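Local coordinates for DUF305 domain-containing protein (Deinococcus radiodurans R1, PDB 3BT5) that is of unknown function but, as a DUF305 member of the ferritin clan, folds into an all-helical, four-helix-bundle-like domain, at residues Q22-A27 with R55-Q60; L48-S53 with R146-T151; Q106-M111 with R150-V155. All coordinates share one frame; numbering follows the deposited sequence. Where two conformers were deposited one is given.

Three antiparallel helix pairs belong to one bundle. Contact 1 joins helix 11-37 to helix 41-68, contact 2 joins helix 41-68 to helix 132-158, and contact 3 joins helix 132-158 to helix 100-122. Contacts 2 and 3 lie close, their centres about 9 Å apart, and share Arg-150 and Thr-151. Between them Ile-50 CD1 comes 3.8 Å from Met-152 SD, and Ile-50 CG2 lies 4.0 Å from Met-111 CE. Contact 1 is centred about 12 Å from contact 2 and about 18 Å from contact 3; even so, Ala-27 O meets Met-111 CE at 3.6 Å, a point at which helices 11-37 and 100-122 touch.

Contact 1 of 3, residues Q22-A27 with R55-Q60; sequences QHHAQA and REQMRQ
The shortest polar bond runs from His-24 NE2 to Gln-57 OE1, 2.8 Å long and nearly straight, with an N-H...O angle of 172°. The amide oxygen lies at the edge of the imidazole, close to the ring plane, and receives the N-H on a lone pair in its own carbonyl plane. Ring and amide are nevertheless twisted by 39° against each other, so the pair is joined at an edge without stacking. The Gln-57 chain runs extended beyond CG and carries OE1 out to the ring, while its CB stands 3.6 Å from His-24 NE2. Bond and methylene contact together probably limit the rotation of the imidazole. Both residues are buried: Gln-54 and Met-61 also touch His-24, and Ile-141 and Thr-144 of helix 132-158 lie against Gln-57.

Met-58 packs beside the root of the histidine. Its CG is 3.5 Å from His-24 CB, and the two side chains slide past each other in opposite directions. A bend at the last torsion then turns the methyl toward helix 11-37, where Met-58 CE rests 3.7 Å from Ala-25 CB. The small alanine thus receives the methionine end. Leu-21 and Leu-28 of helix 11-37 also touch the Met-58 side chain.

The axes of the two segments approach to 9.5 Å, their N-to-C directions 153° apart. With only a short connection between helices 11-37 and 41-68, this is an antiparallel helical hairpin, consistent with the first helix pair of a ferritin-like four-helix bundle.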
ATOM      1  N   GLN A  22      -5.223   3.334  -5.550  1.00 13.82           N
ATOM      2  CA  GLN A  22      -6.127   3.211  -4.409  1.00 14.92           C
ATOM      3  C   GLN A  22      -5.529   2.307  -3.324  1.00 14.39           C
ATOM      4  O   GLN A  22      -5.705   2.530  -2.108  1.00 15.20           O
ATOM      5  CB  GLN A  22      -7.453   2.608  -4.882  1.00 18.95           C
ATOM      6  CG  GLN A  22      -8.303   3.545  -5.699  1.00 22.87           C
ATOM      7  CD  GLN A  22      -9.655   2.924  -5.998  1.00 26.51           C
ATOM      8  OE1 GLN A  22     -10.324   2.385  -5.106  1.00 27.79           O
ATOM      9  NE2 GLN A  22     -10.042   2.949  -7.248  1.00 29.06           N
ATOM     10  N   HIS A  23      -4.842   1.263  -3.745  1.00 13.76           N
ATOM     11  CA  HIS A  23      -4.209   0.335  -2.794  1.00 12.63           C
ATOM     12  C   HIS A  23      -3.158   1.092  -1.960  1.00 14.42           C
ATOM     13  O   HIS A  23      -3.145   1.022  -0.716  1.00 15.13           O
ATOM     14  CB  HIS A  23      -3.561  -0.776  -3.605  1.00 13.68           C
ATOM     15  CG  HIS A  23      -3.301  -2.037  -2.837  1.00 14.77           C
ATOM     16  ND1 HIS A  23      -2.193  -2.241  -2.034  1.00 18.40           N
ATOM     17  CD2 HIS A  23      -4.024  -3.181  -2.775  1.00 15.37           C
ATOM     18  CE1 HIS A  23      -2.255  -3.444  -1.499  1.00 15.14           C
ATOM     19  NE2 HIS A  23      -3.356  -4.037  -1.938  1.00 15.43           N
ATOM     20  N   HIS A  24      -2.290   1.860  -2.627  1.00 14.67           N
ATOM     21  CA  HIS A  24      -1.303   2.645  -1.909  1.00 14.30           C
ATOM     22  C   HIS A  24      -1.966   3.650  -0.981  1.00 14.54           C
ATOM     23  O   HIS A  24      -1.453   3.910   0.133  1.00 15.98           O
ATOM     24  CB  HIS A  24      -0.431   3.404  -2.902  1.00 14.24           C
ATOM     25  CG  HIS A  24       0.784   2.656  -3.366  1.00 15.52           C
ATOM     26  ND1 HIS A  24       0.780   1.316  -3.704  1.00 19.03           N
ATOM     27  CD2 HIS A  24       2.051   3.097  -3.571  1.00 17.33           C
ATOM     28  CE1 HIS A  24       2.002   0.963  -4.078  1.00 20.30           C
ATOM     29  NE2 HIS A  24       2.786   2.027  -4.015  1.00 18.11           N
ATOM     30  N   ALA A  25      -3.054   4.273  -1.423  1.00 14.32           N
ATOM     31  CA  ALA A  25      -3.685   5.284  -0.588  1.00 15.21           C
ATOM     32  C   ALA A  25      -4.056   4.723   0.776  1.00 14.74           C
ATOM     33  O   ALA A  25      -4.010   5.443   1.793  1.00 16.43           O
ATOM     34  CB  ALA A  25      -4.908   5.865  -1.257  1.00 16.84           C
ATOM     35  N   GLN A  26      -4.436   3.443   0.823  1.00 14.45           N
ATOM     36  CA  GLN A  26      -4.846   2.888   2.108  1.00 15.64           C
ATOM     37  C   GLN A  26      -3.677   2.818   3.106  1.00 16.40           C
ATOM     38  O   GLN A  26      -3.888   2.874   4.325  1.00 16.39           O
ATOM     39  CB  GLN A  26      -5.482   1.513   1.986  1.00 14.91           C
ATOM     40  CG  GLN A  26      -6.046   1.071   3.339  1.00 19.26           C
ATOM     41  CD  GLN A  26      -6.625  -0.307   3.299  1.00 14.41           C
ATOM     42  OE1 GLN A  26      -5.907  -1.286   3.109  1.00 17.07           O
ATOM     43  NE2 GLN A  26      -7.903  -0.394   3.547  1.00 19.42           N
ATOM     44  N   ALA A  27      -2.459   2.673   2.602  1.00 16.56           N
ATOM     45  CA  ALA A  27      -1.304   2.634   3.502  1.00 17.64           C
ATOM     46  C   ALA A  27      -1.275   3.904   4.363  1.00 18.70           C
ATOM     47  O   ALA A  27      -0.861   3.892   5.520  1.00 18.45           O
ATOM     48  CB  ALA A  27       0.019   2.455   2.704  1.00 21.25           C
ATOM     49  N   ARG A  55       3.635   7.473  -0.819  1.00 16.29           N
ATOM     50  CA  ARG A  55       3.261   8.714  -1.492  1.00 16.40           C
ATOM     51  C   ARG A  55       4.111   8.997  -2.745  1.00 16.21           C
ATOM     52  O   ARG A  55       3.601   9.510  -3.743  1.00 17.87           O
ATOM     53  CB  ARG A  55       3.321   9.888  -0.507  1.00 17.79           C
ATOM     54  CG  ARG A  55       2.147   9.893   0.445  1.00 18.64           C
ATOM     55  CD  ARG A  55       2.288  10.950   1.523  1.00 21.89           C
ATOM     56  NE  ARG A  55       2.250  12.291   0.954  1.00 23.28           N
ATOM     57  CZ  ARG A  55       2.114  13.395   1.677  1.00 27.61           C
ATOM     58  NH1 ARG A  55       1.966  13.297   2.993  1.00 30.74           N
ATOM     59  NH2 ARG A  55       2.109  14.592   1.088  1.00 28.83           N
ATOM     60  N   GLU A  56       5.402   8.681  -2.692  1.00 17.70           N
ATOM     61  CA  GLU A  56       6.268   8.881  -3.855  1.00 17.36           C
ATOM     62  C   GLU A  56       5.756   8.061  -5.031  1.00 18.92           C
ATOM     63  O   GLU A  56       5.688   8.538  -6.162  1.00 18.96           O
ATOM     64  CB  GLU A  56       7.696   8.463  -3.531  1.00 21.09           C
ATOM     65  CG  GLU A  56       8.679   8.701  -4.677  1.00 24.81           C
ATOM     66  CD  GLU A  56      10.056   8.059  -4.439  1.00 33.08           C
ATOM     67  OE1 GLU A  56      10.335   7.593  -3.312  1.00 41.02           O
ATOM     68  OE2 GLU A  56      10.863   8.020  -5.397  1.00 44.60           O
ATOM     69  N   GLN A  57       5.355   6.822  -4.769  1.00 16.85           N
ATOM     70  CA  GLN A  57       4.830   6.017  -5.849  1.00 16.96           C
ATOM     71  C   GLN A  57       3.438   6.476  -6.302  1.00 14.69           C
ATOM     72  O   GLN A  57       3.118   6.411  -7.497  1.00 15.21           O
ATOM     73  CB  GLN A  57       4.844   4.549  -5.433  1.00 18.52           C
ATOM     74  CG  GLN A  57       6.296   4.033  -5.461  1.00 21.77           C
ATOM     75  CD  GLN A  57       6.502   2.671  -4.852  1.00 24.09           C
ATOM     76  OE1 GLN A  57       5.555   2.000  -4.434  1.00 23.41           O
ATOM     77  NE2 GLN A  57       7.768   2.239  -4.805  1.00 25.83           N
ATOM     78  N   MET A  58       2.620   6.984  -5.375  1.00 14.65           N
ATOM     79  CA  MET A  58       1.330   7.539  -5.758  1.00 14.10           C
ATOM     80  C   MET A  58       1.520   8.712  -6.699  1.00 15.09           C
ATOM     81  O   MET A  58       0.766   8.846  -7.663  1.00 14.97           O
ATOM     82  CB  MET A  58       0.542   7.986  -4.533  1.00 14.95           C
ATOM     83  CG  MET A  58       0.123   6.780  -3.696  1.00 14.68           C
ATOM     84  SD  MET A  58      -0.651   7.294  -2.117  1.00 18.78           S
ATOM     85  CE  MET A  58      -2.226   7.884  -2.718  1.00 21.17           C
ATOM     86  N   ARG A  59       2.490   9.589  -6.426  1.00 15.28           N
ATOM     87  CA  ARG A  59       2.680  10.724  -7.333  1.00 15.16           C
ATOM     88  C   ARG A  59       3.007  10.248  -8.753  1.00 15.11           C
ATOM     89  O   ARG A  59       2.572  10.869  -9.759  1.00 15.66           O
ATOM     90  CB  ARG A  59       3.801  11.623  -6.809  1.00 16.70           C
ATOM     91  CG  ARG A  59       3.402  12.384  -5.531  1.00 17.28           C
ATOM     92  CD  ARG A  59       4.360  13.532  -5.198  1.00 20.90           C
ATOM     93  NE  ARG A  59       5.744  13.103  -5.067  1.00 22.30           N
ATOM     94  CZ  ARG A  59       6.277  12.580  -3.963  1.00 23.27           C
ATOM     95  NH1 ARG A  59       5.539  12.399  -2.865  1.00 22.89           N
ATOM     96  NH2 ARG A  59       7.573  12.248  -3.947  1.00 27.93           N
ATOM     97  N   GLN A  60       3.813   9.191  -8.857  1.00 15.45           N
ATOM     98  CA  GLN A  60       4.159   8.622 -10.168  1.00 16.32           C
ATOM     99  C   GLN A  60       2.929   8.049 -10.852  1.00 15.82           C
ATOM    100  O   GLN A  60       2.756   8.194 -12.068  1.00 16.98           O
ATOM    101  CB  GLN A  60       5.188   7.500 -10.013  1.00 19.09           C
ATOM    102  CG  GLN A  60       6.558   7.921  -9.511  1.00 24.85           C
ATOM    103  CD  GLN A  60       7.521   6.753  -9.497  1.00 30.04           C
ATOM    104  OE1 GLN A  60       7.687   6.053 -10.508  1.00 39.28           O
ATOM    105  NE2 GLN A  60       8.148   6.519  -8.350  1.00 37.62           N
TER

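Contact 2 of 3, residues L48-S53 with R146-T151; sequences LDIQLS and RGEIRT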
ATOM      1  N   LEU A  48       5.998   6.579   9.426  1.00 22.11           N
ATOM      2  CA  LEU A  48       6.376   7.747   8.634  1.00 22.14           C
ATOM      3  C   LEU A  48       7.071   7.355   7.327  1.00 22.02           C
ATOM      4  O   LEU A  48       6.773   7.893   6.239  1.00 24.14           O
ATOM      5  CB  LEU A  48       7.335   8.624   9.468  1.00 27.06           C
ATOM      6  CG  LEU A  48       6.702   9.435  10.592  1.00 33.77           C
ATOM      7  CD1 LEU A  48       7.723   9.845  11.665  1.00 35.93           C
ATOM      8  CD2 LEU A  48       6.019  10.653  10.001  1.00 36.37           C
ATOM      9  N   ASP A  49       8.001   6.419   7.437  1.00 22.65           N
ATOM     10  CA  ASP A  49       8.776   5.981   6.286  1.00 22.44           C
ATOM     11  C   ASP A  49       7.865   5.332   5.252  1.00 20.21           C
ATOM     12  O   ASP A  49       8.021   5.546   4.050  1.00 20.68           O
ATOM     13  CB  ASP A  49       9.854   4.998   6.716  1.00 27.06           C
ATOM     14  CG  ASP A  49      10.988   5.668   7.462  1.00 35.23           C
ATOM     15  OD1 ASP A  49      11.051   6.914   7.470  1.00 40.67           O
ATOM     16  OD2 ASP A  49      11.808   4.940   8.039  1.00 42.37           O
ATOM     17  N   ILE A  50       6.898   4.537   5.718  1.00 18.74           N
ATOM     18  CA  ILE A  50       6.005   3.891   4.758  1.00 17.90           C
ATOM     19  C   ILE A  50       5.103   4.923   4.093  1.00 17.96           C
ATOM     20  O   ILE A  50       4.824   4.846   2.888  1.00 18.67           O
ATOM     21  CB  ILE A  50       5.181   2.771   5.455  1.00 19.32           C
ATOM     22  CG1 ILE A  50       6.113   1.637   5.917  1.00 21.80           C
ATOM     23  CG2 ILE A  50       4.063   2.274   4.529  1.00 19.94           C
ATOM     24  CD1 ILE A  50       5.452   0.657   6.919  1.00 24.81           C
ATOM     25  N   GLN A  51       4.645   5.909   4.848  0.50 12.37           N
ATOM     26  CA  GLN A  51       3.834   6.962   4.257  0.50 20.91           C
ATOM     27  C   GLN A  51       4.612   7.662   3.141  0.50 14.45           C
ATOM     28  O   GLN A  51       4.097   7.904   2.048  0.50 14.76           O
ATOM     29  CB  GLN A  51       3.432   7.985   5.319  0.50 25.76           C
ATOM     30  CG  GLN A  51       2.530   9.074   4.787  0.50 30.60           C
ATOM     31  CD  GLN A  51       2.537  10.301   5.658  0.50 34.79           C
ATOM     32  OE1 GLN A  51       2.168  10.246   6.833  0.50 37.62           O
ATOM     33  NE2 GLN A  51       2.951  11.421   5.091  0.50 34.53           N
ATOM     34  N   LEU A  52       5.869   7.978   3.415  1.00 20.26           N
ATOM     35  CA  LEU A  52       6.654   8.702   2.431  1.00 21.18           C
ATOM     36  C   LEU A  52       6.933   7.882   1.171  1.00 19.63           C
ATOM     37  O   LEU A  52       6.832   8.373   0.037  1.00 20.04           O
ATOM     38  CB  LEU A  52       7.957   9.192   3.073  1.00 25.45           C
ATOM     39  CG  LEU A  52       7.727  10.336   4.075  1.00 33.05           C
ATOM     40  CD1 LEU A  52       9.009  10.714   4.820  1.00 36.95           C
ATOM     41  CD2 LEU A  52       7.098  11.573   3.387  1.00 38.42           C
ATOM     42  N   SER A  53       7.249   6.612   1.349  1.00 19.04           N
ATOM     43  CA  SER A  53       7.541   5.781   0.183  0.70 19.82           C
ATOM     44  C   SER A  53       6.288   5.524  -0.636  1.00 18.16           C
ATOM     45  O   SER A  53       6.329   5.558  -1.876  1.00 19.07           O
ATOM     46  CB  SER A  53       8.142   4.452   0.601  0.70 22.41           C
ATOM     47  OG  SER A  53       7.142   3.681   1.239  0.70 24.95           O
ATOM     48  N   ARG A 146       8.723  -5.331  -0.725  1.00 17.03           N
ATOM     49  CA  ARG A 146       9.431  -6.441  -0.118  0.70 17.48           C
ATOM     50  C   ARG A 146      10.399  -5.953   0.963  1.00 16.79           C
ATOM     51  O   ARG A 146      10.538  -6.609   1.991  1.00 19.06           O
ATOM     52  CB  ARG A 146      10.135  -7.294  -1.187  0.70 19.53           C
ATOM     53  CG  ARG A 146       9.174  -8.191  -1.982  0.70 23.14           C
ATOM     54  CD  ARG A 146       9.883  -9.028  -3.068  0.70 25.45           C
ATOM     55  NE  ARG A 146       8.995 -10.060  -3.613  0.70 29.26           N
ATOM     56  CZ  ARG A 146       9.211 -10.717  -4.757  0.70 26.18           C
ATOM     57  NH1 ARG A 146      10.256 -10.410  -5.502  0.70 35.40           N
ATOM     58  NH2 ARG A 146       8.355 -11.635  -5.172  0.70 36.48           N
ATOM     59  N   GLY A 147      11.056  -4.813   0.736  1.00 18.21           N
ATOM     60  CA  GLY A 147      11.910  -4.245   1.779  1.00 18.68           C
ATOM     61  C   GLY A 147      11.094  -3.918   3.023  1.00 17.15           C
ATOM     62  O   GLY A 147      11.487  -4.237   4.144  1.00 17.81           O
ATOM     63  N   GLU A 148       9.949  -3.268   2.830  1.00 16.59           N
ATOM     64  CA  GLU A 148       9.133  -2.867   3.976  1.00 16.37           C
ATOM     65  C   GLU A 148       8.541  -4.072   4.718  1.00 15.07           C
ATOM     66  O   GLU A 148       8.447  -4.056   5.947  1.00 16.54           O
ATOM     67  CB  GLU A 148       8.052  -1.880   3.534  1.00 18.26           C
ATOM     68  CG  GLU A 148       8.691  -0.548   3.125  1.00 18.96           C
ATOM     69  CD  GLU A 148       7.711   0.501   2.616  1.00 20.23           C
ATOM     70  OE1 GLU A 148       6.502   0.214   2.404  1.00 22.59           O
ATOM     71  OE2 GLU A 148       8.178   1.655   2.434  1.00 23.84           O
ATOM     72  N   ILE A 149       8.119  -5.101   3.980  1.00 15.49           N
ATOM     73  CA  ILE A 149       7.656  -6.323   4.628  1.00 15.04           C
ATOM     74  C   ILE A 149       8.747  -6.885   5.543  1.00 16.18           C
ATOM     75  O   ILE A 149       8.485  -7.252   6.685  1.00 17.38           O
ATOM     76  CB  ILE A 149       7.252  -7.399   3.589  1.00 15.34           C
ATOM     77  CG1 ILE A 149       5.951  -6.979   2.886  1.00 16.51           C
ATOM     78  CG2 ILE A 149       7.088  -8.763   4.247  1.00 17.63           C
ATOM     79  CD1 ILE A 149       5.683  -7.829   1.653  1.00 17.97           C
ATOM     80  N   ARG A 150       9.975  -6.960   5.049  1.00 16.30           N
ATOM     81  CA  ARG A 150      11.034  -7.548   5.861  1.00 16.44           C
ATOM     82  C   ARG A 150      11.258  -6.730   7.145  1.00 15.52           C
ATOM     83  O   ARG A 150      11.441  -7.289   8.261  1.00 17.25           O
ATOM     84  CB  ARG A 150      12.321  -7.663   5.045  1.00 18.64           C
ATOM     85  CG  ARG A 150      13.364  -8.576   5.712  1.00 20.95           C
ATOM     86  CD  ARG A 150      13.005 -10.060   5.579  1.00 26.61           C
ATOM     87  NE  ARG A 150      13.123 -10.473   4.191  1.00 32.26           N
ATOM     88  CZ  ARG A 150      14.263 -10.876   3.633  1.00 28.30           C
ATOM     89  NH1 ARG A 150      15.382 -10.959   4.363  1.00 26.64           N
ATOM     90  NH2 ARG A 150      14.275 -11.213   2.351  1.00 29.74           N
ATOM     91  N   THR A 151      11.281  -5.404   7.018  1.00 16.10           N
ATOM     92  CA  THR A 151      11.393  -4.558   8.205  1.00 15.87           C
ATOM     93  C   THR A 151      10.218  -4.790   9.153  1.00 15.67           C
ATOM     94  O   THR A 151      10.408  -4.971  10.360  1.00 17.75           O
ATOM     95  CB  THR A 151      11.460  -3.075   7.808  1.00 17.17           C
ATOM     96  OG1 THR A 151      12.624  -2.852   6.989  1.00 18.21           O
ATOM     97  CG2 THR A 151      11.516  -2.158   9.040  1.00 19.04           C
TER
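Glu-148 points its extended side chain at helix 41-68 and meets Ser-53 with one carboxylate oxygen and Ile-50 with the other. Glu-148 CG stands beside the backbone N (chi1 -69°), and with the chain straight beyond it the carboxylate is carried across the gap between the helices. There Ser-53 OG donates a short hydrogen bond of 2.6 Å to Glu-148 OE2, using the syn lone pair, on the side of the other oxygen. In this conformer OG lies between the backbone N and the carbonyl carbon; since Ser-53 has a second one, the bond holds for this conformer and is doubtful as a permanent feature.

The segments run close to antiparallel, at 170°, consistent with the second and fourth long helices of a ferritin-like bundle. Their axes come no nearer than 11.7 Å, a wide spacing that fits the small buried area and the use of a long side chain as the bridge.

Ile-50 crosses the glutamate obliquely. Its CG1 approaches Glu-148 OE1 to 3.8 Å, and CG2 comes equally near, so two branches of the isoleucine lie against one oxygen. That oxygen also accepts a hydrogen bond from His-115 NE2 of helix 100-122, and in this conformer of Ser-53 each carboxylate oxygen has a polar partner. Ser-53 also touches Thr-144 of helix 132-158.

Contact 3 of 3, residues Q106-M111 with R150-V155; sequences QFLRLM and RTMEGV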
ATOM      1  N   GLN A 106      -1.489  -4.882  15.266  1.00 17.20           N
ATOM      2  CA  GLN A 106      -2.442  -4.950  14.160  1.00 16.73           C
ATOM      3  C   GLN A 106      -1.957  -4.107  12.979  1.00 14.96           C
ATOM      4  O   GLN A 106      -2.095  -4.510  11.829  1.00 15.38           O
ATOM      5  CB  GLN A 106      -3.815  -4.453  14.629  1.00 19.23           C
ATOM      6  CG  GLN A 106      -4.712  -5.500  15.168  1.00 25.40           C
ATOM      7  CD  GLN A 106      -5.026  -6.564  14.120  1.00 26.34           C
ATOM      8  OE1 GLN A 106      -4.414  -7.607  14.133  1.00 28.57           O
ATOM      9  NE2 GLN A 106      -5.973  -6.282  13.196  1.00 22.84           N
ATOM     10  N   PHE A 107      -1.410  -2.931  13.254  1.00 15.17           N
ATOM     11  CA  PHE A 107      -0.880  -2.097  12.173  1.00 14.73           C
ATOM     12  C   PHE A 107       0.140  -2.872  11.344  1.00 14.90           C
ATOM     13  O   PHE A 107       0.098  -2.858  10.109  1.00 14.83           O
ATOM     14  CB  PHE A 107      -0.269  -0.815  12.746  1.00 16.39           C
ATOM     15  CG  PHE A 107       0.611  -0.086  11.785  1.00 16.24           C
ATOM     16  CD1 PHE A 107       0.049   0.670  10.762  1.00 16.35           C
ATOM     17  CD2 PHE A 107       1.994  -0.140  11.910  1.00 18.23           C
ATOM     18  CE1 PHE A 107       0.842   1.360   9.873  1.00 17.82           C
ATOM     19  CE2 PHE A 107       2.809   0.541  10.999  1.00 19.72           C
ATOM     20  CZ  PHE A 107       2.226   1.277   9.975  1.00 19.23           C
ATOM     21  N   LEU A 108       1.065  -3.550  12.023  1.00 15.09           N
ATOM     22  CA  LEU A 108       2.101  -4.295  11.318  1.00 15.73           C
ATOM     23  C   LEU A 108       1.496  -5.475  10.558  1.00 15.38           C
ATOM     24  O   LEU A 108       1.829  -5.687   9.391  1.00 15.58           O
ATOM     25  CB  LEU A 108       3.168  -4.786  12.301  1.00 17.22           C
ATOM     26  CG  LEU A 108       3.922  -3.616  12.937  1.00 18.63           C
ATOM     27  CD1 LEU A 108       4.720  -4.100  14.176  1.00 22.01           C
ATOM     28  CD2 LEU A 108       4.851  -2.956  11.932  1.00 21.93           C
ATOM     29  N   ARG A 109       0.596  -6.233  11.198  1.00 15.23           N
ATOM     30  CA  ARG A 109      -0.026  -7.354  10.505  1.00 15.70           C
ATOM     31  C   ARG A 109      -0.811  -6.880   9.280  1.00 14.26           C
ATOM     32  O   ARG A 109      -0.733  -7.502   8.215  1.00 15.59           O
ATOM     33  CB  ARG A 109      -0.920  -8.145  11.450  1.00 17.58           C
ATOM     34  CG  ARG A 109      -0.157  -8.843  12.550  1.00 22.17           C
ATOM     35  CD  ARG A 109      -1.093  -9.757  13.268  1.00 31.38           C
ATOM     36  NE  ARG A 109      -1.981  -9.002  14.140  1.00 40.86           N
ATOM     37  CZ  ARG A 109      -1.830  -8.930  15.463  1.00 42.38           C
ATOM     38  NH1 ARG A 109      -2.679  -8.226  16.192  1.00 37.24           N
ATOM     39  NH2 ARG A 109      -0.830  -9.572  16.053  1.00 46.38           N
ATOM     40  N   LEU A 110      -1.579  -5.810   9.428  1.00 14.51           N
ATOM     41  CA  LEU A 110      -2.376  -5.325   8.320  1.00 13.65           C
ATOM     42  C   LEU A 110      -1.496  -4.783   7.223  1.00 13.37           C
ATOM     43  O   LEU A 110      -1.773  -5.011   6.049  1.00 15.06           O
ATOM     44  CB  LEU A 110      -3.355  -4.227   8.784  1.00 13.31           C
ATOM     45  CG  LEU A 110      -4.466  -4.706   9.739  1.00 14.31           C
ATOM     46  CD1 LEU A 110      -5.216  -3.499  10.262  1.00 15.09           C
ATOM     47  CD2 LEU A 110      -5.426  -5.683   9.012  1.00 15.63           C
ATOM     48  N   MET A 111      -0.443  -4.052   7.580  1.00 13.71           N
ATOM     49  CA  MET A 111       0.399  -3.490   6.528  1.00 13.87           C
ATOM     50  C   MET A 111       1.198  -4.579   5.820  1.00 13.98           C
ATOM     51  O   MET A 111       1.414  -4.492   4.615  1.00 14.51           O
ATOM     52  CB  MET A 111       1.329  -2.412   7.089  1.00 15.29           C
ATOM     53  CG  MET A 111       2.050  -1.615   5.995  1.00 16.31           C
ATOM     54  SD  MET A 111       0.985  -0.407   5.127  1.00 15.68           S
ATOM     55  CE  MET A 111       0.859   0.847   6.403  1.00 18.98           C
ATOM     56  N   ARG A 150       9.975  -6.960   5.049  1.00 16.30           N
ATOM     57  CA  ARG A 150      11.034  -7.548   5.861  1.00 16.44           C
ATOM     58  C   ARG A 150      11.258  -6.730   7.145  1.00 15.52           C
ATOM     59  O   ARG A 150      11.441  -7.289   8.261  1.00 17.25           O
ATOM     60  CB  ARG A 150      12.321  -7.663   5.045  1.00 18.64           C
ATOM     61  CG  ARG A 150      13.364  -8.576   5.712  1.00 20.95           C
ATOM     62  CD  ARG A 150      13.005 -10.060   5.579  1.00 26.61           C
ATOM     63  NE  ARG A 150      13.123 -10.473   4.191  1.00 32.26           N
ATOM     64  CZ  ARG A 150      14.263 -10.876   3.633  1.00 28.30           C
ATOM     65  NH1 ARG A 150      15.382 -10.959   4.363  1.00 26.64           N
ATOM     66  NH2 ARG A 150      14.275 -11.213   2.351  1.00 29.74           N
ATOM     67  N   THR A 151      11.281  -5.404   7.018  1.00 16.10           N
ATOM     68  CA  THR A 151      11.393  -4.558   8.205  1.00 15.87           C
ATOM     69  C   THR A 151      10.218  -4.790   9.153  1.00 15.67           C
ATOM     70  O   THR A 151      10.408  -4.971  10.360  1.00 17.75           O
ATOM     71  CB  THR A 151      11.460  -3.075   7.808  1.00 17.17           C
ATOM     72  OG1 THR A 151      12.624  -2.852   6.989  1.00 18.21           O
ATOM     73  CG2 THR A 151      11.516  -2.158   9.040  1.00 19.04           C
ATOM     74  N   MET A 152       9.001  -4.782   8.618  1.00 16.12           N
ATOM     75  CA  MET A 152       7.854  -4.937   9.490  1.00 16.60           C
ATOM     76  C   MET A 152       7.853  -6.278  10.214  1.00 15.58           C
ATOM     77  O   MET A 152       7.461  -6.355  11.379  1.00 17.53           O
ATOM     78  CB  MET A 152       6.562  -4.753   8.697  1.00 16.77           C
ATOM     79  CG  MET A 152       6.383  -3.309   8.258  1.00 16.94           C
ATOM     80  SD  MET A 152       4.747  -3.043   7.508  1.00 18.40           S
ATOM     81  CE  MET A 152       4.973  -3.867   5.933  1.00 18.58           C
ATOM     82  N   GLU A 153       8.274  -7.339   9.537  1.00 16.30           N
ATOM     83  CA  GLU A 153       8.363  -8.649  10.187  1.00 17.31           C
ATOM     84  C   GLU A 153       9.390  -8.608  11.322  1.00 17.76           C
ATOM     85  O   GLU A 153       9.185  -9.221  12.376  1.00 19.85           O
ATOM     86  CB  GLU A 153       8.733  -9.740   9.182  1.00 19.47           C
ATOM     87  CG  GLU A 153       7.624  -9.974   8.189  1.00 21.58           C
ATOM     88  CD  GLU A 153       7.987 -10.930   7.085  1.00 27.25           C
ATOM     89  OE1 GLU A 153       9.182 -11.016   6.721  1.00 28.91           O
ATOM     90  OE2 GLU A 153       7.057 -11.568   6.550  1.00 30.99           O
ATOM     91  N   GLY A 154      10.494  -7.883  11.116  1.00 17.49           N
ATOM     92  CA  GLY A 154      11.510  -7.754  12.167  1.00 18.97           C
ATOM     93  C   GLY A 154      10.943  -6.982  13.357  1.00 18.37           C
ATOM     94  O   GLY A 154      11.153  -7.365  14.526  1.00 19.51           O
ATOM     95  N   VAL A 155      10.241  -5.879  13.079  1.00 16.42           N
ATOM     96  CA  VAL A 155       9.682  -5.075  14.156  1.00 17.49           C
ATOM     97  C   VAL A 155       8.642  -5.877  14.932  1.00 17.71           C
ATOM     98  O   VAL A 155       8.615  -5.867  16.178  1.00 19.57           O
ATOM     99  CB  VAL A 155       9.040  -3.764  13.610  1.00 17.90           C
ATOM    100  CG1 VAL A 155       8.375  -2.978  14.744  1.00 19.91           C
ATOM    101  CG2 VAL A 155      10.111  -2.925  12.905  1.00 19.21           C
TER
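Leu-108 and Met-111 meet Met-152 and Val-155 without flat groups of their own; the flat groups here pair within helix 100-122, where Gln-106 CD lies at the edge of the Arg-109 guanidinium, in its plane. Arg-109 NE and NH1 each bond to Gln-106 OE1 at 2.8 Å, a side-on grip on one oxygen; the NH1 bond lies in the carbonyl plane, whereas NE is tilted 23° from it.

Across the helices the meeting is apolar. Met-152 SD sits 3.4 Å from Met-111 CG, and the two chains cross at about a right angle. Met-111 carries CG away from its backbone N (chi1 -170°) and bends twice beyond it, which presents its methylenes to the sulfur; the Met-111 side chain also touches Ala-27 and Leu-30 of helix 11-37. Leu-108 divides its methyls: CD2 lies 4.0 Å from Met-152 CG, and CD1 lies 3.9 Å from Val-155 CG1. Leu-46 of helix 41-68 also touches Met-152, so three helices meet at it.

With an alanine at Met-152, Met-111 CG would probably lose the sulfur beside it and a gap would open there, Leu-108 CD2 losing its nearest partner across the contact. The segments run antiparallel at 150°. All four touching side chains are buried and no hydrogen bond crosses between them, which implies adhesion by hydrophobic burial and close fit, with the polarisable sulfur of Met-152 at its tightest point.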